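Long-range contacts in Mll7089 protein (PDB 2OZ8), which is of unknown function but belongs to the mandelate racemase family, probably binds magnesium and may act as a hydro-lyase: residues K192-P197 / D219-E224; K209-R214 / V242-I247; A135-L140 / S162-K167; D268-H273 / I291-G296. All coordinates share one frame; numbering follows the deposited sequence. Where two conformers were deposited one is given.

Interaction 1 (K192-P197 / D219-E224); sequences KVMIDP and DLLWVE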
loop_
_atom_site.group_PDB
_atom_site.type_symbol
_atom_site.label_atom_id
_atom_site.label_comp_id
_atom_site.label_asym_id
_atom_site.label_seq_id
_atom_site.Cartn_x
_atom_site.Cartn_y
_atom_site.Cartn_z
ATOM N N LYS A 192 3.159 -3.206 39.394
ATOM C CA LYS A 192 2.841 -3.105 37.982
ATOM C C LYS A 192 1.325 -2.994 37.856
ATOM O O LYS A 192 0.582 -3.660 38.603
ATOM C CB LYS A 192 3.417 -4.344 37.258
ATOM C CG LYS A 192 4.923 -4.253 37.013
ATOM C CD LYS A 192 5.643 -5.574 37.219
ATOM C CE LYS A 192 7.117 -5.646 36.517
ATOM N NZ LYS A 192 7.784 -7.115 36.359
ATOM N N VAL A 193 0.838 -2.129 36.953
ATOM C CA VAL A 193 -0.629 -1.933 36.805
ATOM C C VAL A 193 -1.121 -2.078 35.357
ATOM O O VAL A 193 -0.516 -1.530 34.433
ATOM C CB VAL A 193 -1.090 -0.543 37.410
ATOM C CG1 VAL A 193 -2.556 -0.304 37.198
ATOM C CG2 VAL A 193 -0.747 -0.465 38.923
ATOM N N MET A 194 -2.209 -2.804 35.164
ATOM C CA MET A 194 -2.852 -2.902 33.863
ATOM C C MET A 194 -4.284 -2.429 33.966
ATOM O O MET A 194 -4.950 -2.623 35.014
ATOM C CB MET A 194 -2.818 -4.343 33.314
ATOM C CG MET A 194 -1.426 -5.129 33.455
ATOM S SD MET A 194 -0.713 -5.732 35.061
ATOM C CE MET A 194 -0.133 -7.206 34.387
ATOM N N ILE A 195 -4.772 -1.806 32.887
ATOM C CA ILE A 195 -6.184 -1.485 32.792
ATOM C C ILE A 195 -6.844 -2.214 31.639
ATOM O O ILE A 195 -6.214 -2.456 30.638
ATOM C CB ILE A 195 -6.481 0.034 32.687
ATOM C CG1 ILE A 195 -5.772 0.646 31.504
ATOM C CG2 ILE A 195 -6.148 0.757 34.004
ATOM C CD1 ILE A 195 -6.334 1.995 31.067
ATOM N N ASP A 196 -8.132 -2.534 31.796
ATOM C CA ASP A 196 -8.925 -3.257 30.816
ATOM C C ASP A 196 -10.284 -2.586 30.639
ATOM O O ASP A 196 -11.188 -2.840 31.410
ATOM C CB ASP A 196 -9.150 -4.664 31.317
ATOM C CG ASP A 196 -9.799 -5.565 30.270
ATOM O OD1 ASP A 196 -10.313 -5.086 29.222
ATOM O OD2 ASP A 196 -9.823 -6.779 30.518
ATOM N N PRO A 197 -10.427 -1.710 29.635
ATOM C CA PRO A 197 -11.689 -1.045 29.286
ATOM C C PRO A 197 -12.707 -1.947 28.583
ATOM O O PRO A 197 -13.857 -1.552 28.420
ATOM C CB PRO A 197 -11.247 0.013 28.255
ATOM C CG PRO A 197 -9.729 0.132 28.436
ATOM C CD PRO A 197 -9.319 -1.264 28.763
ATOM N N ASP A 219 1.542 4.865 36.088
ATOM C CA ASP A 219 2.342 4.189 35.105
ATOM C C ASP A 219 1.767 2.791 34.827
ATOM O O ASP A 219 1.658 1.985 35.728
ATOM C CB ASP A 219 3.795 4.108 35.581
ATOM C CG ASP A 219 4.574 5.429 35.352
ATOM O OD1 ASP A 219 3.971 6.543 35.306
ATOM O OD2 ASP A 219 5.823 5.355 35.190
ATOM N N LEU A 220 1.412 2.517 33.566
ATOM C CA LEU A 220 0.785 1.276 33.186
ATOM C C LEU A 220 1.707 0.389 32.456
ATOM O O LEU A 220 2.368 0.825 31.521
ATOM C CB LEU A 220 -0.414 1.516 32.283
ATOM C CG LEU A 220 -1.519 2.427 32.808
ATOM C CD1 LEU A 220 -2.527 2.661 31.712
ATOM C CD2 LEU A 220 -2.212 1.854 34.038
ATOM N N LEU A 221 1.721 -0.882 32.856
ATOM C CA LEU A 221 2.329 -1.957 32.072
ATOM C C LEU A 221 1.620 -2.216 30.738
ATOM O O LEU A 221 2.268 -2.348 29.681
ATOM C CB LEU A 221 2.364 -3.223 32.904
ATOM C CG LEU A 221 3.180 -4.363 32.336
ATOM C CD1 LEU A 221 4.660 -3.848 31.942
ATOM C CD2 LEU A 221 3.169 -5.544 33.296
ATOM N N TRP A 222 0.298 -2.290 30.753
ATOM C CA TRP A 222 -0.458 -2.425 29.491
ATOM C C TRP A 222 -1.913 -2.029 29.670
ATOM O O TRP A 222 -2.436 -1.990 30.779
ATOM C CB TRP A 222 -0.325 -3.818 28.820
ATOM C CG TRP A 222 -1.098 -5.007 29.411
ATOM C CD1 TRP A 222 -2.447 -5.121 29.549
ATOM C CD2 TRP A 222 -0.555 -6.254 29.869
ATOM N NE1 TRP A 222 -2.789 -6.345 30.083
ATOM C CE2 TRP A 222 -1.645 -7.060 30.296
ATOM C CE3 TRP A 222 0.737 -6.775 29.953
ATOM C CZ2 TRP A 222 -1.468 -8.367 30.810
ATOM C CZ3 TRP A 222 0.905 -8.030 30.445
ATOM C CH2 TRP A 222 -0.183 -8.819 30.882
ATOM N N VAL A 223 -2.516 -1.674 28.558
ATOM C CA VAL A 223 -3.942 -1.473 28.472
ATOM C C VAL A 223 -4.467 -2.596 27.571
ATOM O O VAL A 223 -3.935 -2.864 26.482
ATOM C CB VAL A 223 -4.327 -0.042 27.953
ATOM C CG1 VAL A 223 -3.653 0.288 26.628
ATOM C CG2 VAL A 223 -5.849 0.124 27.853
ATOM N N GLU A 224 -5.515 -3.270 28.039
ATOM C CA GLU A 224 -6.009 -4.443 27.370
ATOM C C GLU A 224 -7.331 -4.173 26.680
ATOM O O GLU A 224 -8.197 -3.583 27.273
ATOM C CB GLU A 224 -6.207 -5.479 28.445
ATOM C CG GLU A 224 -6.118 -6.905 27.963
ATOM C CD GLU A 224 -5.933 -7.892 29.114
ATOM O OE1 GLU A 224 -5.105 -7.652 30.046
ATOM O OE2 GLU A 224 -6.630 -8.913 29.064
HETATM O O HOH W 1 2.697 -0.424 35.867
#
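Met194 lies across the indole of Trp222, with its CG 3.7 Å from the centroid of the five-membered ring and 9° off the ring normal, a CH-pi contact over the face. The bend at chi2 (70°) then leads the chain along that face. SD stands 5.0 Å from the centroid of the six-membered ring, a Met-aromatic contact at some distance, and CE reaches both the indole CH2 and the CD2 methyl of Leu221. A neighbour fixes the rotation of the ring: NE1 of Trp222 gives a 2.7 Å bond to OE1 of Glu224, on the anti side of the carboxylate and somewhat out of its plane.

The other face of the two strands is aliphatic. Ile195 CG1 sits 3.7 Å from Val223 CG2, and the same carbon touches Leu220 CD1, the two side chains crossing at about a right angle, while helix 203-215 closes over this cluster through Leu210. Between the faces runs a parallel backbone ladder in which Val193 O takes the N-H of Leu221, Ile195 N gives to Trp222 O, and Glu224 N gives a 2.8 Å bond to Ile195 O. Water 1 extends the link by bridging Val193 N and Asp219 O.

At the C-terminal end the carboxylates of Asp196 and Glu224 converge, OD2 and OE2 being 4.1 Å apart; Lys167 and Lys165, respectively, form salt bridges with them. This is a parallel beta-alpha-beta unit of a TIM barrel with acidic residues at successive strand ends, consistent with the magnesium site of enolase-superfamily relatives.

Interaction 2 (K209-R214 / V242-I247); sequences KLVAIR and VTWTQI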
loop_
_atom_site.group_PDB
_atom_site.type_symbol
_atom_site.label_atom_id
_atom_site.label_comp_id
_atom_site.label_asym_id
_atom_site.label_seq_id
_atom_site.Cartn_x
_atom_site.Cartn_y
_atom_site.Cartn_z
ATOM N N LYS A 209 -7.465 9.408 27.104
ATOM C CA LYS A 209 -7.546 8.806 28.441
ATOM C C LYS A 209 -6.220 8.213 28.926
ATOM O O LYS A 209 -5.804 8.444 30.068
ATOM C CB LYS A 209 -8.719 7.814 28.494
ATOM C CG LYS A 209 -10.037 8.619 28.476
ATOM C CD LYS A 209 -11.255 7.817 28.580
ATOM C CE LYS A 209 -12.436 8.700 28.338
ATOM N NZ LYS A 209 -13.701 7.989 28.667
ATOM N N LEU A 210 -5.514 7.508 28.052
ATOM C CA LEU A 210 -4.169 7.061 28.390
ATOM C C LEU A 210 -3.230 8.222 28.724
ATOM O O LEU A 210 -2.411 8.136 29.669
ATOM C CB LEU A 210 -3.593 6.160 27.286
ATOM C CG LEU A 210 -4.373 4.829 27.192
ATOM C CD1 LEU A 210 -4.085 4.065 25.918
ATOM C CD2 LEU A 210 -4.136 3.980 28.453
ATOM N N VAL A 211 -3.357 9.324 28.003
ATOM C CA VAL A 211 -2.524 10.498 28.315
ATOM C C VAL A 211 -2.881 11.063 29.712
ATOM O O VAL A 211 -1.984 11.316 30.533
ATOM C CB VAL A 211 -2.670 11.597 27.212
ATOM C CG1 VAL A 211 -2.094 12.953 27.697
ATOM C CG2 VAL A 211 -2.055 11.126 25.881
ATOM N N ALA A 212 -4.185 11.187 29.993
ATOM C CA ALA A 212 -4.649 11.749 31.234
ATOM C C ALA A 212 -4.194 10.911 32.398
ATOM O O ALA A 212 -3.686 11.452 33.398
ATOM C CB ALA A 212 -6.124 11.883 31.232
ATOM N N ILE A 213 -4.323 9.596 32.260
ATOM C CA ILE A 213 -3.839 8.635 33.255
ATOM C C ILE A 213 -2.355 8.759 33.499
ATOM O O ILE A 213 -1.896 8.651 34.625
ATOM C CB ILE A 213 -4.195 7.172 32.841
ATOM C CG1 ILE A 213 -5.710 6.932 32.973
ATOM C CG2 ILE A 213 -3.312 6.154 33.580
ATOM C CD1 ILE A 213 -6.224 5.857 32.056
ATOM N N ARG A 214 -1.583 8.988 32.447
ATOM C CA ARG A 214 -0.161 9.098 32.636
ATOM C C ARG A 214 0.148 10.401 33.397
ATOM O O ARG A 214 0.974 10.425 34.329
ATOM C CB ARG A 214 0.548 9.030 31.275
ATOM C CG ARG A 214 1.953 9.506 31.295
ATOM C CD ARG A 214 2.705 9.061 30.087
ATOM N NE ARG A 214 4.136 8.815 30.398
ATOM C CZ ARG A 214 5.097 9.622 29.993
ATOM N NH1 ARG A 214 4.729 10.668 29.291
ATOM N NH2 ARG A 214 6.382 9.405 30.266
ATOM N N VAL A 242 1.243 5.703 21.524
ATOM C CA VAL A 242 1.364 5.390 22.944
ATOM C C VAL A 242 2.766 4.766 23.127
ATOM O O VAL A 242 2.977 3.537 23.003
ATOM C CB VAL A 242 0.201 4.446 23.380
ATOM C CG1 VAL A 242 0.308 4.073 24.790
ATOM C CG2 VAL A 242 -1.155 5.110 23.148
ATOM N N THR A 243 3.733 5.611 23.408
ATOM C CA THR A 243 5.090 5.187 23.475
ATOM C C THR A 243 5.455 4.794 24.889
ATOM O O THR A 243 6.587 4.328 25.119
ATOM C CB THR A 243 6.011 6.382 23.085
ATOM O OG1 THR A 243 5.730 7.447 23.961
ATOM C CG2 THR A 243 5.737 6.868 21.683
ATOM N N TRP A 244 4.548 5.025 25.855
ATOM C CA TRP A 244 4.834 4.774 27.282
ATOM C C TRP A 244 4.195 3.465 27.837
ATOM O O TRP A 244 4.431 3.093 28.990
ATOM C CB TRP A 244 4.425 6.003 28.145
ATOM C CG TRP A 244 2.950 6.349 28.003
ATOM C CD1 TRP A 244 1.933 5.896 28.771
ATOM C CD2 TRP A 244 2.336 7.165 26.955
ATOM N NE1 TRP A 244 0.720 6.371 28.295
ATOM C CE2 TRP A 244 0.935 7.158 27.193
ATOM C CE3 TRP A 244 2.844 7.919 25.879
ATOM C CZ2 TRP A 244 0.025 7.883 26.405
ATOM C CZ3 TRP A 244 1.920 8.633 25.053
ATOM C CH2 TRP A 244 0.531 8.606 25.333
ATOM N N THR A 245 3.357 2.780 27.067
ATOM C CA THR A 245 2.768 1.557 27.571
ATOM C C THR A 245 2.426 0.662 26.419
ATOM O O THR A 245 2.528 1.103 25.276
ATOM C CB THR A 245 1.515 1.813 28.498
ATOM O OG1 THR A 245 1.136 0.592 29.094
ATOM C CG2 THR A 245 0.311 2.323 27.751
ATOM N N GLN A 246 1.999 -0.574 26.708
ATOM C CA GLN A 246 1.695 -1.572 25.676
ATOM C C GLN A 246 0.203 -1.719 25.423
ATOM O O GLN A 246 -0.578 -1.613 26.358
ATOM C CB GLN A 246 2.262 -2.920 26.091
ATOM C CG GLN A 246 3.801 -3.007 26.036
ATOM C CD GLN A 246 4.348 -4.270 26.693
ATOM O OE1 GLN A 246 4.973 -5.090 26.049
ATOM N NE2 GLN A 246 4.104 -4.418 27.990
ATOM N N ILE A 247 -0.179 -1.961 24.159
ATOM C CA ILE A 247 -1.546 -2.190 23.770
ATOM C C ILE A 247 -1.770 -3.689 23.631
ATOM O O ILE A 247 -1.258 -4.333 22.706
ATOM C CB ILE A 247 -1.865 -1.488 22.433
ATOM C CG1 ILE A 247 -1.461 0.011 22.457
ATOM C CG2 ILE A 247 -3.330 -1.681 22.046
ATOM C CD1 ILE A 247 -2.285 0.901 23.431
HETATM O O HOH W 2 -1.326 5.777 30.258
#
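Arg214 and Trp244 come together through complementary torsions. The arginine CG is anti to the backbone N (chi1 164°), which sends the chain out from the helix towards the loop, whereas the indole of Trp244 is set between its own backbone N and carbonyl carbon (chi1 59°) and turns back to meet it. Arg214 CD lands over the five-membered ring, 3.5 Å from its centroid, making a CH-pi contact. A bend at chi3 then lets the guanidinium run on past the ring: NE is 3.6 Å from Trp244 CB, which lies over one face of the guanidinium. The indole meets mainly the methylene part of the arginine, with NE at its border and the guanidinium plane inclined 24° to the ring, while NH2 finds its carboxylate partner, Glu215 of the second subunit, in a salt bridge across the subunit boundary.

Elsewhere the ring is also closely bordered. Val242 CG1 lies over its opposite face, and Val211 CG2 touches CH2 at 3.7 Å, approaching obliquely. Water 2 sits in the ring plane at the edge, accepting from Trp244 NE1 at 2.9 Å and donating to Leu210 O at 2.7 Å; that carbonyl also receives the helical N-H of Arg214, so the indole is tied by water to a helix oxygen already in use.

Leu210 continues the packing inward, CD1 lying 4.2 Å from Val242 CG2 and 4.4 Å from Ile247 CD1. Helix 203-215 thus rests on the connection from helix 232-241 to strand 246-249, while its Ile213 packs against Phe173 of helix 173-184.

Interaction 3 (A135-L140 / S162-K167); sequences AYASGL and SAFKIK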
loop_
_atom_site.group_PDB
_atom_site.type_symbol
_atom_site.label_atom_id
_atom_site.label_comp_id
_atom_site.label_asym_id
_atom_site.label_seq_id
_atom_site.Cartn_x
_atom_site.Cartn_y
_atom_site.Cartn_z
ATOM N N ALA A 135 2.281 -14.348 37.906
ATOM C CA ALA A 135 0.842 -14.275 37.884
ATOM C C ALA A 135 0.460 -12.859 38.307
ATOM O O ALA A 135 1.108 -12.282 39.153
ATOM C CB ALA A 135 0.248 -15.345 38.845
ATOM N N TYR A 136 -0.563 -12.278 37.693
ATOM C CA TYR A 136 -1.001 -10.973 38.126
ATOM C C TYR A 136 -2.397 -11.104 38.676
ATOM O O TYR A 136 -3.108 -12.035 38.333
ATOM C CB TYR A 136 -0.921 -9.922 37.015
ATOM C CG TYR A 136 -1.787 -10.159 35.807
ATOM C CD1 TYR A 136 -3.054 -9.638 35.754
ATOM C CD2 TYR A 136 -1.314 -10.830 34.704
ATOM C CE1 TYR A 136 -3.844 -9.786 34.636
ATOM C CE2 TYR A 136 -2.096 -10.996 33.542
ATOM C CZ TYR A 136 -3.364 -10.465 33.534
ATOM O OH TYR A 136 -4.223 -10.595 32.479
ATOM N N ALA A 137 -2.754 -10.198 39.570
ATOM C CA ALA A 137 -4.011 -10.299 40.263
ATOM C C ALA A 137 -5.019 -9.474 39.477
ATOM O O ALA A 137 -4.766 -8.333 39.209
ATOM C CB ALA A 137 -3.869 -9.762 41.685
ATOM N N SER A 138 -6.155 -10.068 39.149
ATOM C CA SER A 138 -7.141 -9.472 38.288
ATOM C C SER A 138 -8.501 -9.507 38.962
ATOM O O SER A 138 -9.030 -10.553 39.283
ATOM C CB SER A 138 -7.143 -10.233 36.982
ATOM O OG SER A 138 -8.155 -9.796 36.131
ATOM N N GLY A 139 -9.077 -8.348 39.160
ATOM C CA GLY A 139 -10.216 -8.197 40.036
ATOM C C GLY A 139 -11.546 -8.459 39.387
ATOM O O GLY A 139 -12.464 -8.870 40.078
ATOM N N LEU A 140 -11.652 -8.268 38.063
ATOM C CA LEU A 140 -12.954 -8.394 37.338
ATOM C C LEU A 140 -13.965 -7.526 38.101
ATOM O O LEU A 140 -15.106 -7.921 38.376
ATOM C CB LEU A 140 -13.397 -9.882 37.230
ATOM C CG LEU A 140 -12.337 -10.920 36.777
ATOM C CD1 LEU A 140 -12.855 -12.362 36.771
ATOM C CD2 LEU A 140 -11.713 -10.597 35.375
ATOM N N SER A 162 2.566 -8.555 42.742
ATOM C CA SER A 162 3.193 -7.246 42.549
ATOM C C SER A 162 2.662 -6.615 41.277
ATOM O O SER A 162 3.056 -5.505 40.914
ATOM C CB SER A 162 4.699 -7.378 42.491
ATOM O OG SER A 162 5.108 -8.339 41.519
ATOM N N ALA A 163 1.741 -7.321 40.608
ATOM C CA ALA A 163 1.061 -6.791 39.434
ATOM C C ALA A 163 -0.462 -6.995 39.544
ATOM O O ALA A 163 -0.917 -8.057 40.003
ATOM C CB ALA A 163 1.632 -7.433 38.160
ATOM N N PHE A 164 -1.235 -5.991 39.110
ATOM C CA PHE A 164 -2.664 -5.842 39.422
ATOM C C PHE A 164 -3.403 -5.297 38.197
ATOM O O PHE A 164 -2.954 -4.341 37.600
ATOM C CB PHE A 164 -2.847 -4.853 40.598
ATOM C CG PHE A 164 -2.082 -5.250 41.837
ATOM C CD1 PHE A 164 -2.606 -6.198 42.726
ATOM C CD2 PHE A 164 -0.809 -4.758 42.080
ATOM C CE1 PHE A 164 -1.879 -6.644 43.816
ATOM C CE2 PHE A 164 -0.045 -5.229 43.226
ATOM C CZ PHE A 164 -0.595 -6.155 44.063
ATOM N N LYS A 165 -4.524 -5.916 37.814
ATOM C CA LYS A 165 -5.340 -5.439 36.700
ATOM C C LYS A 165 -6.740 -5.098 37.167
ATOM O O LYS A 165 -7.390 -5.903 37.834
ATOM C CB LYS A 165 -5.433 -6.467 35.584
ATOM C CG LYS A 165 -6.094 -5.930 34.321
ATOM C CD LYS A 165 -6.961 -6.999 33.600
ATOM C CE LYS A 165 -6.137 -8.015 32.903
ATOM N NZ LYS A 165 -6.855 -9.000 32.041
ATOM N N ILE A 166 -7.187 -3.904 36.786
ATOM C CA ILE A 166 -8.498 -3.420 37.090
ATOM C C ILE A 166 -9.265 -3.126 35.827
ATOM O O ILE A 166 -8.661 -2.931 34.746
ATOM C CB ILE A 166 -8.451 -2.167 37.993
ATOM C CG1 ILE A 166 -7.778 -1.004 37.265
ATOM C CG2 ILE A 166 -7.746 -2.543 39.349
ATOM C CD1 ILE A 166 -7.792 0.306 38.026
ATOM N N LYS A 167 -10.590 -3.112 35.974
ATOM C CA LYS A 167 -11.522 -2.843 34.885
ATOM C C LYS A 167 -11.870 -1.408 34.855
ATOM O O LYS A 167 -12.185 -0.854 35.884
ATOM C CB LYS A 167 -12.816 -3.640 35.053
ATOM C CG LYS A 167 -12.582 -5.134 35.089
ATOM C CD LYS A 167 -12.084 -5.705 33.797
ATOM C CE LYS A 167 -12.046 -7.226 33.814
ATOM N NZ LYS A 167 -11.273 -7.792 32.626
HETATM O O HOH W 3 2.343 -10.463 40.654
HETATM O O HOH W 4 -9.453 -7.653 36.226
#
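Tyr136 and Lys165 cross obliquely on one face of the paired strands, the lysine passing the phenol at its edge. Lys165 CG is anti to the backbone N (chi1 -171°), and bends at chi2 and chi3 curl the chain so that CE comes 3.4 Å from Tyr136 CE1, near the ring plane. NZ then makes a weak 3.1 Å bond to the tyrosine OH. At the root of the ring, Tyr136 CB packs on Ala163 CB. With an alanine in place of Tyr136 and the weak bond gone, a gap would probably open along the lysine's methylenes, its ammonium then relying on its carboxylate partners.

Farther along, Leu140 and Lys167 lie side by side and point the same way, CD2 of the leucine 3.7 Å from CE of the lysine. The reverse face is apolar, with Ala137 CB 3.9 Å from Phe164 CD1. The backbones between them are parallel: Ala137 N gives a nearly straight 2.9 Å bond to Ala163 O, Lys165 N gives to Ala137 O, and Gly139 N reaches Lys165 O at 3.3 Å. Water 4 binds Ser138 OG, Leu140 N and Lys165 O together where the first strand ends.

The contact sets two lysines at the C-terminal end of the strands, their methylenes packed on Tyr136 and Leu140. Lys167 NZ is paired with Asp196; Lys165 NZ has carboxylate partners in Glu224 and Glu317, and the latter also bonds Ser138 OG. A Lys-X-Lys pair on the second barrel strand recalls the catalytic lysines of mandelate racemase relatives, and a similar role here is possible.

Interaction 4 (D268-H273 / I291-G296); sequences DILNVH and IPISIG
Leu270, Asn271 and Val272 run parallel to Ile293, Ser294 and Ile295 in unbroken register, held by four backbone bonds that end with Gly296 N giving to Val272 O at 2.8 Å. Between the side chains, Asn271 ND2 donates to Ser294 OG at 2.7 Å, with an angle of 163° at the hydrogen and the oxygen lying in the amide plane. This holds for one of two deposited conformers of the asparagine. Ser294 OG, placed between its backbone N and carbonyl carbon (chi1 56°), also bonds Asn248 ND2 on strand 246-249, and Ile269 CG2 packs beside it at 3.8 Å. An alanine in place of Ser294 removes the oxygen shared by the two amides, which would probably leave them without that acceptor and freer to turn. Water 5 takes a further N-H of Asn271 ND2 at 2.8 Å and reaches Ile295 O weakly.

The other face is aliphatic: Val272 CG2 meets Ile295 CD1 at 3.6 Å and Ile293 CG2 at 3.9 Å, under helix 276-289. At the strand ends, His273 lies obliquely beside Gly296, its ND1 bonded to Asn297 O and NE2 to Glu251. Asp268 O touches Pro292 CD at 3.3 Å, and its carboxylate forms a salt bridge with Lys204 of the second subunit.

The chemistry thus divides by face: in this conformer the amide and hydroxyl groups, with a water, pair on the barrel side, while branched hydrocarbon seals the strands to the helix layer.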
loop_
_atom_site.group_PDB
_atom_site.type_symbol
_atom_site.label_atom_id
_atom_site.label_comp_id
_atom_site.label_asym_id
_atom_site.label_seq_id
_atom_site.Cartn_x
_atom_site.Cartn_y
_atom_site.Cartn_z
ATOM N N ASP A 268 0.569 -4.767 20.423
ATOM C CA ASP A 268 1.892 -4.892 21.021
ATOM C C ASP A 268 1.996 -6.214 21.759
ATOM O O ASP A 268 3.075 -6.784 21.841
ATOM C CB ASP A 268 2.167 -3.768 22.018
ATOM C CG ASP A 268 2.267 -2.416 21.374
ATOM O OD1 ASP A 268 2.875 -2.262 20.296
ATOM O OD2 ASP A 268 1.755 -1.468 21.984
ATOM N N ILE A 269 0.896 -6.677 22.337
ATOM C CA ILE A 269 0.878 -7.971 23.046
ATOM C C ILE A 269 -0.385 -8.691 22.577
ATOM O O ILE A 269 -1.404 -8.024 22.418
ATOM C CB ILE A 269 0.764 -7.852 24.582
ATOM C CG1 ILE A 269 1.862 -7.006 25.181
ATOM C CG2 ILE A 269 0.753 -9.272 25.296
ATOM C CD1 ILE A 269 1.469 -6.476 26.480
ATOM N N LEU A 270 -0.303 -10.006 22.308
ATOM C CA LEU A 270 -1.501 -10.784 21.982
ATOM C C LEU A 270 -2.042 -11.504 23.238
ATOM O O LEU A 270 -1.257 -12.213 23.864
ATOM C CB LEU A 270 -1.235 -11.754 20.805
ATOM C CG LEU A 270 -2.344 -12.770 20.398
ATOM C CD1 LEU A 270 -3.421 -12.107 19.600
ATOM C CD2 LEU A 270 -1.757 -13.879 19.569
ATOM N N ASN A 271 -3.303 -11.274 23.670
ATOM C CA ASN A 271 -3.867 -12.072 24.797
ATOM C C ASN A 271 -4.535 -13.336 24.266
ATOM O O ASN A 271 -5.161 -13.324 23.222
ATOM C CB ASN A 271 -4.872 -11.286 25.648
ATOM C CG ASN A 271 -5.144 -11.933 27.037
ATOM O OD1 ASN A 271 -6.289 -12.379 27.317
ATOM N ND2 ASN A 271 -4.128 -11.937 27.927
ATOM N N VAL A 272 -4.379 -14.429 24.984
ATOM C CA VAL A 272 -5.014 -15.676 24.585
ATOM C C VAL A 272 -5.568 -16.353 25.812
ATOM O O VAL A 272 -5.273 -15.939 26.914
ATOM C CB VAL A 272 -4.045 -16.678 23.849
ATOM C CG1 VAL A 272 -3.390 -16.026 22.656
ATOM C CG2 VAL A 272 -2.997 -17.226 24.818
ATOM N N HIS A 273 -6.318 -17.420 25.604
ATOM C CA HIS A 273 -6.880 -18.220 26.698
ATOM C C HIS A 273 -6.371 -19.643 26.664
ATOM O O HIS A 273 -5.203 -19.834 26.469
ATOM C CB HIS A 273 -8.414 -18.095 26.735
ATOM C CG HIS A 273 -8.855 -16.767 27.260
ATOM N ND1 HIS A 273 -9.007 -16.513 28.609
ATOM C CD2 HIS A 273 -9.090 -15.589 26.629
ATOM C CE1 HIS A 273 -9.348 -15.250 28.782
ATOM N NE2 HIS A 273 -9.418 -14.669 27.599
ATOM N N ILE A 291 6.274 -11.006 18.580
ATOM C CA ILE A 291 5.141 -10.515 19.399
ATOM C C ILE A 291 5.066 -11.328 20.706
ATOM O O ILE A 291 5.030 -12.579 20.673
ATOM C CB ILE A 291 3.793 -10.699 18.640
ATOM C CG1 ILE A 291 3.838 -10.024 17.255
ATOM C CG2 ILE A 291 2.596 -10.170 19.455
ATOM C CD1 ILE A 291 4.250 -8.504 17.308
ATOM N N PRO A 292 5.059 -10.652 21.857
ATOM C CA PRO A 292 4.820 -11.396 23.108
ATOM C C PRO A 292 3.351 -11.770 23.308
ATOM O O PRO A 292 2.492 -11.215 22.658
ATOM C CB PRO A 292 5.252 -10.385 24.190
ATOM C CG PRO A 292 5.041 -9.020 23.549
ATOM C CD PRO A 292 5.273 -9.218 22.074
ATOM N N ILE A 293 3.053 -12.632 24.268
ATOM C CA ILE A 293 1.700 -13.172 24.458
ATOM C C ILE A 293 1.428 -13.146 25.924
ATOM O O ILE A 293 2.341 -13.400 26.711
ATOM C CB ILE A 293 1.577 -14.652 23.930
ATOM C CG1 ILE A 293 1.476 -14.655 22.397
ATOM C CG2 ILE A 293 0.415 -15.431 24.569
ATOM C CD1 ILE A 293 1.393 -16.055 21.764
ATOM N N SER A 294 0.192 -12.792 26.309
ATOM C CA SER A 294 -0.206 -12.989 27.710
ATOM C C SER A 294 -1.311 -14.018 27.761
ATOM O O SER A 294 -2.078 -14.119 26.857
ATOM C CB SER A 294 -0.566 -11.702 28.434
ATOM O OG SER A 294 -1.578 -11.046 27.704
ATOM N N ILE A 295 -1.285 -14.856 28.779
ATOM C CA ILE A 295 -2.350 -15.817 29.049
ATOM C C ILE A 295 -3.388 -15.227 30.037
ATOM O O ILE A 295 -3.046 -14.829 31.169
ATOM C CB ILE A 295 -1.744 -17.099 29.625
ATOM C CG1 ILE A 295 -0.537 -17.558 28.756
ATOM C CG2 ILE A 295 -2.847 -18.149 29.927
ATOM C CD1 ILE A 295 -0.783 -18.300 27.474
ATOM N N GLY A 296 -4.622 -15.125 29.561
ATOM C CA GLY A 296 -5.724 -14.694 30.353
ATOM C C GLY A 296 -6.310 -15.841 31.187
ATOM O O GLY A 296 -5.729 -16.960 31.260
HETATM O O HOH W 5 -3.296 -11.979 30.644
#

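In the fold
Interactions 1, 3 and 4 are buried pairings of parallel strands in one barrel sheet, each closing a beta-alpha-beta unit; interaction 2 is only partly buried, joining a helix to a loop near the second subunit. Interactions 1 and 2 share helix 203-215 and meet through neighbouring strands, where Thr245 OG1 contacts Leu220 O. The inward chemistry changes around the barrel: lysines in interaction 3 face carboxylates in interaction 1, whereas interaction 4 offers a neutral amide and hydroxyl. The indole of Trp222 touches Ile269 and Ser294, linking interactions 1 and 4. Interactions 2 and 4 both reach the second subunit, and Ile247 N bonds Asp268 OD2 between them.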